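Long-range contact in cytochrome P450 (Rhodococcus erythropolis, PDB 3WEC), which is a haem-dependent monooxygenase that N-hydroxylates the quinoline ring of aurachin alkaloids, a step essential for their antibiotic activity: residues A[139-151]-A[399-411]. Numbering follows the deposited sequence.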
loop_
_atom_site.group_PDB
_atom_site.type_symbol
_atom_site.label_atom_id
_atom_site.label_comp_id
_atom_site.label_asym_id
_atom_site.label_seq_id
_atom_site.Cartn_x
_atom_site.Cartn_y
_atom_site.Cartn_z
ATOM N N VAL A 139 -9.913 -15.147 -9.325
ATOM C CA VAL A 139 -9.696 -15.250 -10.754
ATOM C C VAL A 139 -10.935 -15.855 -11.405
ATOM O O VAL A 139 -11.348 -15.398 -12.469
ATOM C CB VAL A 139 -8.370 -15.978 -11.083
ATOM C CG1 VAL A 139 -8.443 -16.776 -12.377
ATOM C CG2 VAL A 139 -7.247 -14.968 -11.154
ATOM N N ARG A 140 -11.547 -16.834 -10.732
ATOM C CA ARG A 140 -12.805 -17.454 -11.166
ATOM C C ARG A 140 -14.017 -16.509 -11.133
ATOM O O ARG A 140 -14.861 -16.541 -12.022
ATOM C CB ARG A 140 -13.086 -18.727 -10.331
ATOM C CG ARG A 140 -14.490 -19.290 -10.475
ATOM C CD ARG A 140 -14.650 -20.601 -9.704
ATOM N NE ARG A 140 -13.955 -21.712 -10.365
ATOM C CZ ARG A 140 -14.361 -22.315 -11.485
ATOM N NH1 ARG A 140 -15.469 -21.932 -12.103
ATOM N NH2 ARG A 140 -13.645 -23.308 -11.996
ATOM N N HIS A 141 -14.093 -15.673 -10.097
ATOM C CA HIS A 141 -15.195 -14.701 -9.946
ATOM C C HIS A 141 -15.234 -13.634 -11.041
ATOM O O HIS A 141 -16.316 -13.145 -11.405
ATOM C CB HIS A 141 -15.174 -14.093 -8.539
ATOM C CG HIS A 141 -16.517 -13.559 -8.061
ATOM N ND1 HIS A 141 -17.603 -13.437 -8.877
ATOM C CD2 HIS A 141 -16.910 -13.067 -6.808
ATOM C CE1 HIS A 141 -18.639 -12.927 -8.179
ATOM N NE2 HIS A 141 -18.221 -12.705 -6.913
ATOM N N LEU A 142 -14.063 -13.322 -11.597
ATOM C CA LEU A 142 -13.903 -12.376 -12.712
ATOM C C LEU A 142 -14.804 -12.556 -13.954
ATOM O O LEU A 142 -15.131 -11.559 -14.596
ATOM C CB LEU A 142 -12.439 -12.303 -13.178
ATOM C CG LEU A 142 -11.474 -11.148 -12.895
ATOM C CD1 LEU A 142 -10.739 -10.829 -14.187
ATOM C CD2 LEU A 142 -12.144 -9.870 -12.411
ATOM N N GLU A 143 -15.193 -13.796 -14.306
ATOM C CA GLU A 143 -16.042 -13.979 -15.480
ATOM C C GLU A 143 -17.522 -13.661 -15.263
ATOM O O GLU A 143 -18.270 -13.556 -16.225
ATOM C CB GLU A 143 -15.856 -15.353 -16.175
ATOM C CG GLU A 143 -16.139 -16.609 -15.358
ATOM C CD GLU A 143 -15.864 -17.884 -16.155
ATOM O OE1 GLU A 143 -15.593 -18.928 -15.526
ATOM O OE2 GLU A 143 -15.898 -17.852 -17.406
ATOM N N HIS A 144 -17.944 -13.518 -14.013
ATOM C CA HIS A 144 -19.353 -13.248 -13.713
ATOM C C HIS A 144 -19.495 -12.227 -12.619
ATOM O O HIS A 144 -20.260 -12.388 -11.656
ATOM C CB HIS A 144 -20.102 -14.537 -13.387
ATOM C CG HIS A 144 -20.264 -15.470 -14.581
ATOM N ND1 HIS A 144 -20.896 -15.095 -15.724
ATOM C CD2 HIS A 144 -19.834 -16.782 -14.783
ATOM C CE1 HIS A 144 -20.874 -16.116 -16.605
ATOM N NE2 HIS A 144 -20.223 -17.148 -16.028
ATOM N N CYS A 145 -18.736 -11.155 -12.771
ATOM C CA CYS A 145 -18.856 -10.035 -11.894
ATOM C C CYS A 145 -19.287 -8.841 -12.718
ATOM O O CYS A 145 -19.142 -8.839 -13.938
ATOM C CB CYS A 145 -17.534 -9.784 -11.160
ATOM S SG CYS A 145 -16.187 -9.128 -12.182
ATOM N N THR A 146 -19.846 -7.845 -12.039
ATOM C CA THR A 146 -20.140 -6.548 -12.628
ATOM C C THR A 146 -18.984 -5.574 -12.357
ATOM O O THR A 146 -18.549 -4.846 -13.245
ATOM C CB THR A 146 -21.448 -5.962 -12.057
ATOM O OG1 THR A 146 -22.558 -6.798 -12.418
ATOM C CG2 THR A 146 -21.691 -4.551 -12.588
ATOM N N ASP A 147 -18.495 -5.574 -11.120
ATOM C CA ASP A 147 -17.400 -4.708 -10.715
ATOM C C ASP A 147 -16.274 -5.550 -10.153
ATOM O O ASP A 147 -16.439 -6.214 -9.128
ATOM C CB ASP A 147 -17.874 -3.671 -9.692
ATOM C CG ASP A 147 -16.719 -2.905 -9.049
ATOM O OD1 ASP A 147 -15.779 -2.501 -9.751
ATOM O OD2 ASP A 147 -16.751 -2.701 -7.822
ATOM N N ALA A 148 -15.139 -5.539 -10.854
ATOM C CA ALA A 148 -13.971 -6.305 -10.457
ATOM C C ALA A 148 -13.334 -5.691 -9.249
ATOM O O ALA A 148 -12.578 -6.383 -8.554
ATOM C CB ALA A 148 -12.959 -6.403 -11.594
ATOM N N VAL A 149 -13.590 -4.401 -8.974
ATOM C CA VAL A 149 -13.032 -3.843 -7.733
ATOM C C VAL A 149 -13.677 -4.428 -6.476
ATOM O O VAL A 149 -12.964 -5.004 -5.627
ATOM C CB VAL A 149 -12.903 -2.299 -7.669
ATOM C CG1 VAL A 149 -12.255 -1.897 -6.352
ATOM C CG2 VAL A 149 -12.065 -1.756 -8.829
ATOM N N SER A 150 -14.994 -4.330 -6.362
ATOM C CA SER A 150 -15.667 -4.754 -5.136
ATOM C C SER A 150 -15.964 -6.251 -5.044
ATOM O O SER A 150 -16.230 -6.759 -3.953
ATOM C CB SER A 150 -16.948 -3.955 -4.886
ATOM O OG SER A 150 -17.934 -4.227 -5.891
ATOM N N GLU A 151 -15.931 -6.955 -6.173
ATOM C CA GLU A 151 -16.264 -8.378 -6.172
ATOM C C GLU A 151 -15.037 -9.275 -6.249
ATOM O O GLU A 151 -15.099 -10.475 -5.918
ATOM C CB GLU A 151 -17.278 -8.713 -7.289
ATOM C CG GLU A 151 -18.524 -7.844 -7.242
ATOM C CD GLU A 151 -19.365 -7.937 -8.495
ATOM O OE1 GLU A 151 -19.957 -9.008 -8.752
ATOM O OE2 GLU A 151 -19.460 -6.932 -9.230
ATOM N N LEU A 399 -2.592 7.319 -2.839
ATOM C CA LEU A 399 -2.868 5.969 -3.413
ATOM C C LEU A 399 -3.541 6.086 -4.762
ATOM O O LEU A 399 -4.206 7.078 -5.039
ATOM C CB LEU A 399 -3.743 5.154 -2.466
ATOM C CG LEU A 399 -3.175 4.222 -1.376
ATOM C CD1 LEU A 399 -1.728 4.436 -1.004
ATOM C CD2 LEU A 399 -4.105 4.206 -0.153
ATOM N N ARG A 400 -3.330 5.104 -5.624
ATOM C CA ARG A 400 -3.948 5.117 -6.939
ATOM C C ARG A 400 -4.415 3.741 -7.369
ATOM O O ARG A 400 -3.664 2.741 -7.340
ATOM C CB ARG A 400 -3.010 5.712 -7.978
ATOM C CG ARG A 400 -3.681 5.964 -9.326
ATOM C CD ARG A 400 -2.780 6.752 -10.258
ATOM N NE ARG A 400 -3.400 6.973 -11.546
ATOM C CZ ARG A 400 -3.230 6.196 -12.603
ATOM N NH1 ARG A 400 -3.826 6.485 -13.756
ATOM N NH2 ARG A 400 -2.453 5.142 -12.512
ATOM N N GLY A 401 -5.697 3.701 -7.719
ATOM C CA GLY A 401 -6.313 2.484 -8.221
ATOM C C GLY A 401 -7.749 2.807 -8.567
ATOM O O GLY A 401 -8.275 3.811 -8.109
ATOM N N PRO A 402 -8.389 1.947 -9.366
ATOM C CA PRO A 402 -9.762 2.176 -9.835
ATOM C C PRO A 402 -10.843 1.998 -8.739
ATOM O O PRO A 402 -10.722 1.143 -7.844
ATOM C CB PRO A 402 -9.911 1.118 -10.935
ATOM C CG PRO A 402 -8.965 0.018 -10.507
ATOM C CD PRO A 402 -7.776 0.781 -10.036
ATOM N N GLU A 403 -11.906 2.797 -8.855
ATOM C CA GLU A 403 -13.054 2.755 -7.944
ATOM C C GLU A 403 -13.984 1.586 -8.298
ATOM O O GLU A 403 -14.475 0.905 -7.413
ATOM C CB GLU A 403 -13.820 4.130 -7.987
ATOM C CG GLU A 403 -15.168 4.200 -7.266
ATOM C CD GLU A 403 -15.393 5.504 -6.500
ATOM O OE1 GLU A 403 -16.289 6.298 -6.893
ATOM O OE2 GLU A 403 -14.677 5.727 -5.481
ATOM N N THR A 404 -14.251 1.437 -9.600
ATOM C CA THR A 404 -15.078 0.392 -10.215
ATOM C C THR A 404 -14.305 -0.145 -11.439
ATOM O O THR A 404 -13.323 0.472 -11.878
ATOM C CB THR A 404 -16.495 0.873 -10.691
ATOM O OG1 THR A 404 -16.399 1.768 -11.811
ATOM C CG2 THR A 404 -17.358 1.485 -9.571
ATOM N N LEU A 405 -14.729 -1.279 -11.999
ATOM C CA LEU A 405 -13.997 -1.856 -13.138
ATOM C C LEU A 405 -14.860 -2.896 -13.837
ATOM O O LEU A 405 -15.322 -3.853 -13.199
ATOM C CB LEU A 405 -12.654 -2.453 -12.661
ATOM C CG LEU A 405 -11.534 -2.682 -13.689
ATOM C CD1 LEU A 405 -11.021 -1.375 -14.308
ATOM C CD2 LEU A 405 -10.393 -3.446 -13.035
ATOM N N SER A 406 -15.152 -2.673 -15.120
ATOM C CA SER A 406 -15.850 -3.677 -15.929
ATOM C C SER A 406 -14.832 -4.396 -16.766
ATOM O O SER A 406 -14.098 -3.762 -17.516
ATOM C CB SER A 406 -16.874 -3.029 -16.846
ATOM O OG SER A 406 -17.359 -1.908 -16.158
ATOM N N VAL A 407 -14.761 -5.711 -16.619
ATOM C CA VAL A 407 -13.788 -6.465 -17.393
ATOM C C VAL A 407 -14.474 -7.533 -18.201
ATOM O O VAL A 407 -15.326 -8.268 -17.696
ATOM C CB VAL A 407 -12.603 -7.031 -16.552
ATOM C CG1 VAL A 407 -12.503 -6.368 -15.182
ATOM C CG2 VAL A 407 -12.667 -8.534 -16.409
ATOM N N ALA A 408 -14.107 -7.586 -19.469
ATOM C CA ALA A 408 -14.476 -8.699 -20.322
ATOM C C ALA A 408 -13.299 -9.648 -20.336
ATOM O O ALA A 408 -12.135 -9.246 -20.313
ATOM C CB ALA A 408 -14.818 -8.234 -21.716
ATOM N N VAL A 409 -13.626 -10.923 -20.382
ATOM C CA VAL A 409 -12.674 -11.967 -20.143
ATOM C C VAL A 409 -12.988 -13.103 -21.127
ATOM O O VAL A 409 -14.139 -13.260 -21.541
ATOM C CB VAL A 409 -12.844 -12.419 -18.696
ATOM C CG1 VAL A 409 -13.767 -13.634 -18.609
ATOM C CG2 VAL A 409 -11.494 -12.666 -18.063
ATOM N N SER A 410 -11.975 -13.883 -21.508
ATOM C CA SER A 410 -12.155 -14.970 -22.492
ATOM C C SER A 410 -11.212 -16.160 -22.212
ATOM O O SER A 410 -10.052 -15.963 -21.838
ATOM C CB SER A 410 -11.974 -14.420 -23.907
ATOM O OG SER A 410 -11.480 -15.409 -24.773
ATOM N N ARG A 411 -11.722 -17.382 -22.400
ATOM C CA ARG A 411 -11.031 -18.623 -21.977
ATOM C C ARG A 411 -9.949 -19.131 -22.942
ATOM O O ARG A 411 -10.245 -19.648 -24.019
ATOM C CB ARG A 411 -12.061 -19.734 -21.692
ATOM C CG ARG A 411 -13.025 -19.390 -20.563
ATOM C CD ARG A 411 -12.356 -19.463 -19.188
ATOM N NE ARG A 411 -12.820 -20.639 -18.445
ATOM C CZ ARG A 411 -12.064 -21.760 -18.181
ATOM N NH1 ARG A 411 -10.781 -21.810 -18.582
ATOM N NH2 ARG A 411 -12.611 -22.778 -17.511
#
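The carboxylate of D147 meets L405 through OD1, which accepts a weak, bent bond from L405 N (126° at the hydrogen), while one face and the anti side of OD2 belong to S150. There S150 N arrives from well above the plane; S150 OG, 2.7 Å from OD2, lies closer to the carboxylate plane, on its anti side, and approaches from the same face as S150 N. V149 N also donates, weakly, to OD1, so D147 is the N-cap of helix 148-153, and this P450 illustrates how a cap can also clasp a segment far away in the same chain, here the run leading into the C-terminal strand 407-410, which pairs with strand 384-387. With CG anti to the backbone N, OD1 of D147 is carried to T404 CA and L405 N. A second flat group, the carboxylate of E151, accepts from T146 N on the syn side of OE2. One backbone bond completes the clasp, A148 N donating almost straight to L405 O (2.9 Å) in the carbonyl plane.

Beside these polar contacts, A148 CB packs on V407 CG1 at 3.6 Å, and L142 crosses V407 at about a right angle. Farther along, V409 CG1 rests on E143 CB; E143 itself is salt-bridged to R381, and its OE2 stands at the edge of the R411 guanidinium, too far for a salt bridge. L405 and P402 also lean on I267 of helix 240-271, and V149 CG2 ends 3.3 Å from P402 O.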